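AB hydrolase-1 domain-containing protein (Parabacteroides distasonis, PDB 4Q34) is an uncharacterised member of the alpha/beta hydrolase family that probably acts as an esterase, hydrolysing a substrate not yet identified. Local coordinates at residues A34-Q39 with C82-D87; A159-F164 with L186-N191. All coordinates share one frame; numbering follows the deposited sequence. Where two conformers were deposited one is given.

Contact 1: A34-Q39 with C82-D87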
loop_
_atom_site.group_PDB
_atom_site.type_symbol
_atom_site.label_atom_id
_atom_site.label_comp_id
_atom_site.label_asym_id
_atom_site.label_seq_id
_atom_site.Cartn_x
_atom_site.Cartn_y
_atom_site.Cartn_z
ATOM N N ALA A 34 -0.596 6.678 9.573
ATOM C CA ALA A 34 -0.417 6.640 8.121
ATOM C C ALA A 34 0.616 5.569 7.822
ATOM O O ALA A 34 1.442 5.225 8.709
ATOM C CB ALA A 34 0.082 7.990 7.608
ATOM N N TYR A 35 0.625 5.100 6.567
ATOM C CA TYR A 35 1.661 4.233 6.062
ATOM C C TYR A 35 2.504 5.031 5.073
ATOM O O TYR A 35 1.965 5.788 4.287
ATOM C CB TYR A 35 1.101 3.000 5.373
ATOM C CG TYR A 35 2.110 2.260 4.504
ATOM C CD1 TYR A 35 2.247 2.579 3.179
ATOM C CD2 TYR A 35 2.892 1.237 5.011
ATOM C CE1 TYR A 35 3.142 1.900 2.354
ATOM C CE2 TYR A 35 3.801 0.546 4.207
ATOM C CZ TYR A 35 3.913 0.879 2.864
ATOM O OH TYR A 35 4.804 0.230 2.039
ATOM N N VAL A 36 3.816 4.878 5.152
ATOM C CA VAL A 36 4.743 5.649 4.327
ATOM C C VAL A 36 5.749 4.728 3.636
ATOM O O VAL A 36 6.343 3.859 4.266
ATOM C CB VAL A 36 5.522 6.644 5.226
ATOM C CG1 VAL A 36 6.488 7.478 4.380
ATOM C CG2 VAL A 36 4.548 7.494 6.006
ATOM N N PHE A 37 5.962 4.931 2.338
ATOM C CA PHE A 37 7.072 4.278 1.644
ATOM C C PHE A 37 7.964 5.397 1.138
ATOM O O PHE A 37 7.463 6.370 0.570
ATOM C CB PHE A 37 6.560 3.439 0.470
ATOM C CG PHE A 37 7.655 2.787 -0.318
ATOM C CD1 PHE A 37 8.225 1.594 0.077
ATOM C CD2 PHE A 37 8.094 3.368 -1.507
ATOM C CE1 PHE A 37 9.252 0.995 -0.676
ATOM C CE2 PHE A 37 9.105 2.768 -2.261
ATOM C CZ PHE A 37 9.674 1.582 -1.852
ATOM N N TYR A 38 9.279 5.274 1.325
ATOM C CA TYR A 38 10.173 6.353 0.979
ATOM C C TYR A 38 11.372 5.843 0.211
ATOM O O TYR A 38 11.804 4.699 0.361
ATOM C CB TYR A 38 10.635 7.144 2.225
ATOM C CG TYR A 38 11.688 6.392 3.025
ATOM C CD1 TYR A 38 11.319 5.442 3.979
ATOM C CD2 TYR A 38 13.050 6.570 2.767
ATOM C CE1 TYR A 38 12.271 4.719 4.679
ATOM C CE2 TYR A 38 13.999 5.852 3.463
ATOM C CZ TYR A 38 13.607 4.923 4.405
ATOM O OH TYR A 38 14.579 4.227 5.097
ATOM N N GLN A 39 11.922 6.722 -0.612
ATOM C CA GLN A 39 13.187 6.415 -1.294
ATOM C C GLN A 39 14.057 7.638 -1.273
ATOM O O GLN A 39 13.575 8.750 -1.561
ATOM C CB GLN A 39 12.868 6.022 -2.754
ATOM C CG GLN A 39 11.990 4.798 -2.898
ATOM C CD GLN A 39 11.787 4.392 -4.333
ATOM O OE1 GLN A 39 11.080 5.066 -5.110
ATOM N NE2 GLN A 39 12.345 3.254 -4.686
ATOM N N CYS A 82 14.502 13.109 -2.228
ATOM C CA CYS A 82 13.885 12.090 -1.376
ATOM C C CYS A 82 12.397 12.195 -1.538
ATOM O O CYS A 82 11.852 13.305 -1.460
ATOM C CB CYS A 82 14.232 12.242 0.107
ATOM S SG CYS A 82 15.990 12.161 0.422
ATOM N N VAL A 83 11.748 11.062 -1.758
ATOM C CA VAL A 83 10.332 11.052 -1.986
ATOM C C VAL A 83 9.660 10.141 -0.940
ATOM O O VAL A 83 10.038 8.976 -0.810
ATOM C CB VAL A 83 9.981 10.561 -3.403
ATOM C CG1 VAL A 83 8.513 10.313 -3.540
ATOM C CG2 VAL A 83 10.483 11.532 -4.475
ATOM N N TYR A 84 8.622 10.678 -0.278
ATOM C CA TYR A 84 7.818 9.987 0.698
ATOM C C TYR A 84 6.407 9.888 0.166
ATOM O O TYR A 84 5.735 10.891 -0.018
ATOM C CB TYR A 84 7.826 10.736 2.046
ATOM C CG TYR A 84 9.131 10.673 2.742
ATOM C CD1 TYR A 84 10.204 11.407 2.292
ATOM C CD2 TYR A 84 9.307 9.829 3.853
ATOM C CE1 TYR A 84 11.450 11.310 2.928
ATOM C CE2 TYR A 84 10.534 9.743 4.493
ATOM C CZ TYR A 84 11.592 10.464 4.021
ATOM O OH TYR A 84 12.791 10.350 4.678
ATOM N N LEU A 85 5.969 8.677 -0.134
ATOM C CA LEU A 85 4.593 8.433 -0.598
ATOM C C LEU A 85 3.778 7.943 0.598
ATOM O O LEU A 85 4.222 7.039 1.314
ATOM C CB LEU A 85 4.568 7.365 -1.712
ATOM C CG LEU A 85 4.990 7.710 -3.164
ATOM C CD1 LEU A 85 4.226 6.877 -4.172
ATOM C CD2 LEU A 85 4.821 9.182 -3.520
ATOM N N VAL A 86 2.556 8.461 0.772
ATOM C CA VAL A 86 1.811 8.181 1.980
ATOM C C VAL A 86 0.431 7.615 1.635
ATOM O O VAL A 86 -0.203 8.073 0.661
ATOM C CB VAL A 86 1.668 9.485 2.832
ATOM C CG1 VAL A 86 0.911 9.193 4.125
ATOM C CG2 VAL A 86 3.052 10.132 3.104
ATOM N N ASP A 87 -0.022 6.636 2.435
ATOM C CA ASP A 87 -1.425 6.288 2.569
ATOM C C ASP A 87 -1.865 6.843 3.940
ATOM O O ASP A 87 -1.343 6.460 4.998
ATOM C CB ASP A 87 -1.637 4.815 2.547
ATOM C CG ASP A 87 -1.135 4.168 1.269
ATOM O OD1 ASP A 87 -1.255 4.716 0.150
ATOM O OD2 ASP A 87 -0.638 3.014 1.389
#
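Tyr38 and Tyr84 meet through opposite choices of first torsion: CG of Tyr38 stands between its backbone N and carbonyl carbon (chi1 76°), while CG of Tyr84 lies beside its own N (chi1 -70°), which turns the Tyr84 ring against Tyr38 and Val36. Tyr38 CB then sits over one face of that ring, 3.6 Å from its centroid, a CH-pi contact. The two rings are near parallel, at 18°, but slid so far apart that they barely overlap. Val36 CG1 meets the edge of the Tyr84 ring at CD2, 3.7 Å away, and Val86 CG1 packs on Ala34 CB at 3.8 Å. On the other face of the sheet the Tyr35 ring and the Asp87 carboxylate run side by side, with Asp87 OD2 3.4 Å from Tyr35 CD1; Asp87 OD1 is held by the backbone N of Ser59. Six backbone hydrogen bonds fix the antiparallel register, two each for the pairs Tyr35-Asp87, Phe37-Leu85 and Gln39-Val83; Leu85 N to Phe37 O measures 2.8 Å. Strand 28-41 also pairs with strand 10-16, and strand 83-87 with strand 49-52, so the contact lies inside the central, mostly parallel sheet of the alpha/beta hydrolase fold, with 28-41 as its antiparallel second strand. Helix 153-167 packs on the Val86 and Tyr84 face; helix 72-78 lies on the Phe37 and Leu85 face, where Phe37 also meets Phe37 of the second subunit edge-to-face.

Contact 2: A159-F164 with L186-N191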
loop_
_atom_site.group_PDB
_atom_site.type_symbol
_atom_site.label_atom_id
_atom_site.label_comp_id
_atom_site.label_asym_id
_atom_site.label_seq_id
_atom_site.Cartn_x
_atom_site.Cartn_y
_atom_site.Cartn_z
ATOM N N ALA A 159 -1.346 12.783 11.417
ATOM C CA ALA A 159 -0.367 11.793 10.986
ATOM C C ALA A 159 0.653 12.456 10.069
ATOM O O ALA A 159 1.840 12.187 10.157
ATOM C CB ALA A 159 -1.033 10.626 10.338
ATOM N N TYR A 160 0.220 13.357 9.195
ATOM C CA TYR A 160 1.198 14.036 8.350
ATOM C C TYR A 160 2.111 14.969 9.165
ATOM O O TYR A 160 3.307 15.050 8.864
ATOM C CB TYR A 160 0.551 14.800 7.215
ATOM C CG TYR A 160 0.101 13.946 6.077
ATOM C CD1 TYR A 160 1.005 13.551 5.074
ATOM C CD2 TYR A 160 -1.262 13.586 5.911
ATOM C CE1 TYR A 160 0.610 12.790 3.991
ATOM C CE2 TYR A 160 -1.674 12.817 4.812
ATOM C CZ TYR A 160 -0.733 12.445 3.836
ATOM O OH TYR A 160 -1.113 11.679 2.740
ATOM N N ALA A 161 1.582 15.597 10.221
ATOM C CA ALA A 161 2.439 16.386 11.113
ATOM C C ALA A 161 3.501 15.513 11.788
ATOM O O ALA A 161 4.668 15.936 11.900
ATOM C CB ALA A 161 1.630 17.113 12.139
ATOM N N ALA A 162 3.111 14.314 12.209
ATOM C CA ALA A 162 4.029 13.360 12.846
ATOM C C ALA A 162 5.122 12.962 11.845
ATOM O O ALA A 162 6.295 12.854 12.206
ATOM C CB ALA A 162 3.283 12.135 13.354
ATOM N N LEU A 163 4.753 12.858 10.579
ATOM C CA LEU A 163 5.730 12.528 9.555
ATOM C C LEU A 163 6.731 13.654 9.332
ATOM O O LEU A 163 7.932 13.403 9.286
ATOM C CB LEU A 163 5.027 12.242 8.230
ATOM C CG LEU A 163 5.934 11.961 7.030
ATOM C CD1 LEU A 163 6.933 10.841 7.335
ATOM C CD2 LEU A 163 5.043 11.645 5.803
ATOM N N PHE A 164 6.243 14.892 9.171
ATOM C CA PHE A 164 7.128 16.033 9.018
ATOM C C PHE A 164 8.000 16.230 10.248
ATOM O O PHE A 164 9.155 16.574 10.144
ATOM C CB PHE A 164 6.357 17.304 8.695
ATOM C CG PHE A 164 6.004 17.416 7.241
ATOM C CD1 PHE A 164 6.960 17.785 6.315
ATOM C CD2 PHE A 164 4.752 17.098 6.796
ATOM C CE1 PHE A 164 6.669 17.853 4.964
ATOM C CE2 PHE A 164 4.431 17.211 5.453
ATOM C CZ PHE A 164 5.404 17.566 4.539
ATOM N N LEU A 186 -0.181 22.341 8.231
ATOM C CA LEU A 186 0.663 23.504 8.390
ATOM C C LEU A 186 0.609 24.094 9.819
ATOM O O LEU A 186 1.601 24.623 10.335
ATOM C CB LEU A 186 0.313 24.569 7.323
ATOM C CG LEU A 186 1.239 25.795 7.261
ATOM C CD1 LEU A 186 2.613 25.402 6.734
ATOM C CD2 LEU A 186 0.670 26.895 6.367
ATOM N N LEU A 187 -0.546 23.968 10.473
ATOM C CA LEU A 187 -0.798 24.532 11.773
ATOM C C LEU A 187 -0.273 23.641 12.880
ATOM O O LEU A 187 -0.406 23.980 14.059
ATOM C CB LEU A 187 -2.310 24.680 11.966
ATOM C CG LEU A 187 -3.020 25.494 10.866
ATOM C CD1 LEU A 187 -4.485 25.582 11.256
ATOM C CD2 LEU A 187 -2.421 26.882 10.747
ATOM N N LYS A 188 0.330 22.505 12.510
ATOM C CA LYS A 188 0.714 21.445 13.451
ATOM C C LYS A 188 2.164 21.042 13.441
ATOM O O LYS A 188 2.549 20.164 14.203
ATOM C CB LYS A 188 -0.048 20.152 13.108
ATOM C CG LYS A 188 -1.507 20.293 13.275
ATOM C CD LYS A 188 -2.197 18.976 12.997
ATOM C CE LYS A 188 -3.617 19.212 13.377
ATOM N NZ LYS A 188 -4.445 18.011 13.352
ATOM N N THR A 189 2.953 21.644 12.567
ATOM C CA THR A 189 4.359 21.315 12.461
ATOM C C THR A 189 5.105 22.552 12.005
ATOM O O THR A 189 4.537 23.392 11.310
ATOM C CB THR A 189 4.585 20.138 11.501
ATOM O OG1 THR A 189 5.990 19.850 11.434
ATOM C CG2 THR A 189 4.153 20.462 10.079
ATOM N N ARG A 190 6.367 22.658 12.436
ATOM C CA ARG A 190 7.315 23.659 11.963
ATOM C C ARG A 190 8.006 23.258 10.670
ATOM O O ARG A 190 8.601 24.096 9.995
ATOM C CB ARG A 190 8.392 23.900 13.037
ATOM C CG ARG A 190 7.928 24.718 14.228
ATOM C CD ARG A 190 7.959 26.225 13.963
ATOM N NE ARG A 190 9.310 26.777 14.018
ATOM C CZ ARG A 190 9.599 28.044 13.744
ATOM N NH1 ARG A 190 8.632 28.884 13.400
ATOM N NH2 ARG A 190 10.847 28.467 13.817
ATOM N N ASN A 191 7.887 21.986 10.300
ATOM C CA ASN A 191 8.726 21.385 9.281
ATOM C C ASN A 191 8.150 21.359 7.845
ATOM O O ASN A 191 8.676 20.658 6.980
ATOM C CB ASN A 191 9.103 20.001 9.711
ATOM C CG ASN A 191 10.251 20.013 10.706
ATOM O OD1 ASN A 191 10.885 21.063 10.919
ATOM N ND2 ASN A 191 10.584 18.856 11.253
#
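Asn191 and Phe164 share the one hydrogen bond between segments 159-164 and 186-191: ND2 of Asn191 donates to the backbone O of Phe164 at 2.9 Å. The N-H points almost straight at the oxygen (163°), and that oxygen lies close to the amide plane, but the donor stands above the carbonyl plane. Within the loop, Thr189 OG1 accepts from Asn191 N at 3.1 Å, an ST turn; with OG1 anti to the backbone N (chi1 -180°), the hydroxyl faces the helix, where it also bonds Asp165. A valine in place of Thr189 would probably leave Asn191 N and the Asp165 carboxylate without this shared partner and let the turn shift. Apolar contact is made by Ala161 CB and Lys188 CB, 3.6 Å apart. Phe164 makes van der Waals contacts with oxygens, its CB 3.8 Å from Thr189 OG1 and its CD1 3.4 Å from Asn191 O. Charge adds a further tie, for the extended Lys188 chain passes Ala161 to a salt bridge with Asp158. Together these bonds fasten the link between helix 178-185 and strand 192-198 to helix 153-167, joining successive beta-alpha units of the alpha/beta hydrolase fold.

In the fold
Helix 153-167 joins the two contacts, whose centres lie about 14 Å apart. Its Ala159, Tyr160 and Leu163 pack on the sheet of contact 1, while Ala161 and Phe164 serve contact 2. Val86 CG1 lies 3.5 Å from Tyr160 OH, and Val86 CG2 is 3.7 Å from Leu163 CD2; Ala34 CB adds a 4.0 Å contact with Ala159 CB. One helix therefore packs against both the strand pair and segment 186-191. Separate glycerols, probably from the crystallisation liquor, hydrogen-bond Tyr35 OH and Tyr84 OH in contact 1 and Thr189 O in contact 2. Contact 1 also reaches the second subunit, whose Glu63 hydrogen-bonds Tyr35 OH, whereas no other chain of the assembly touches contact 2.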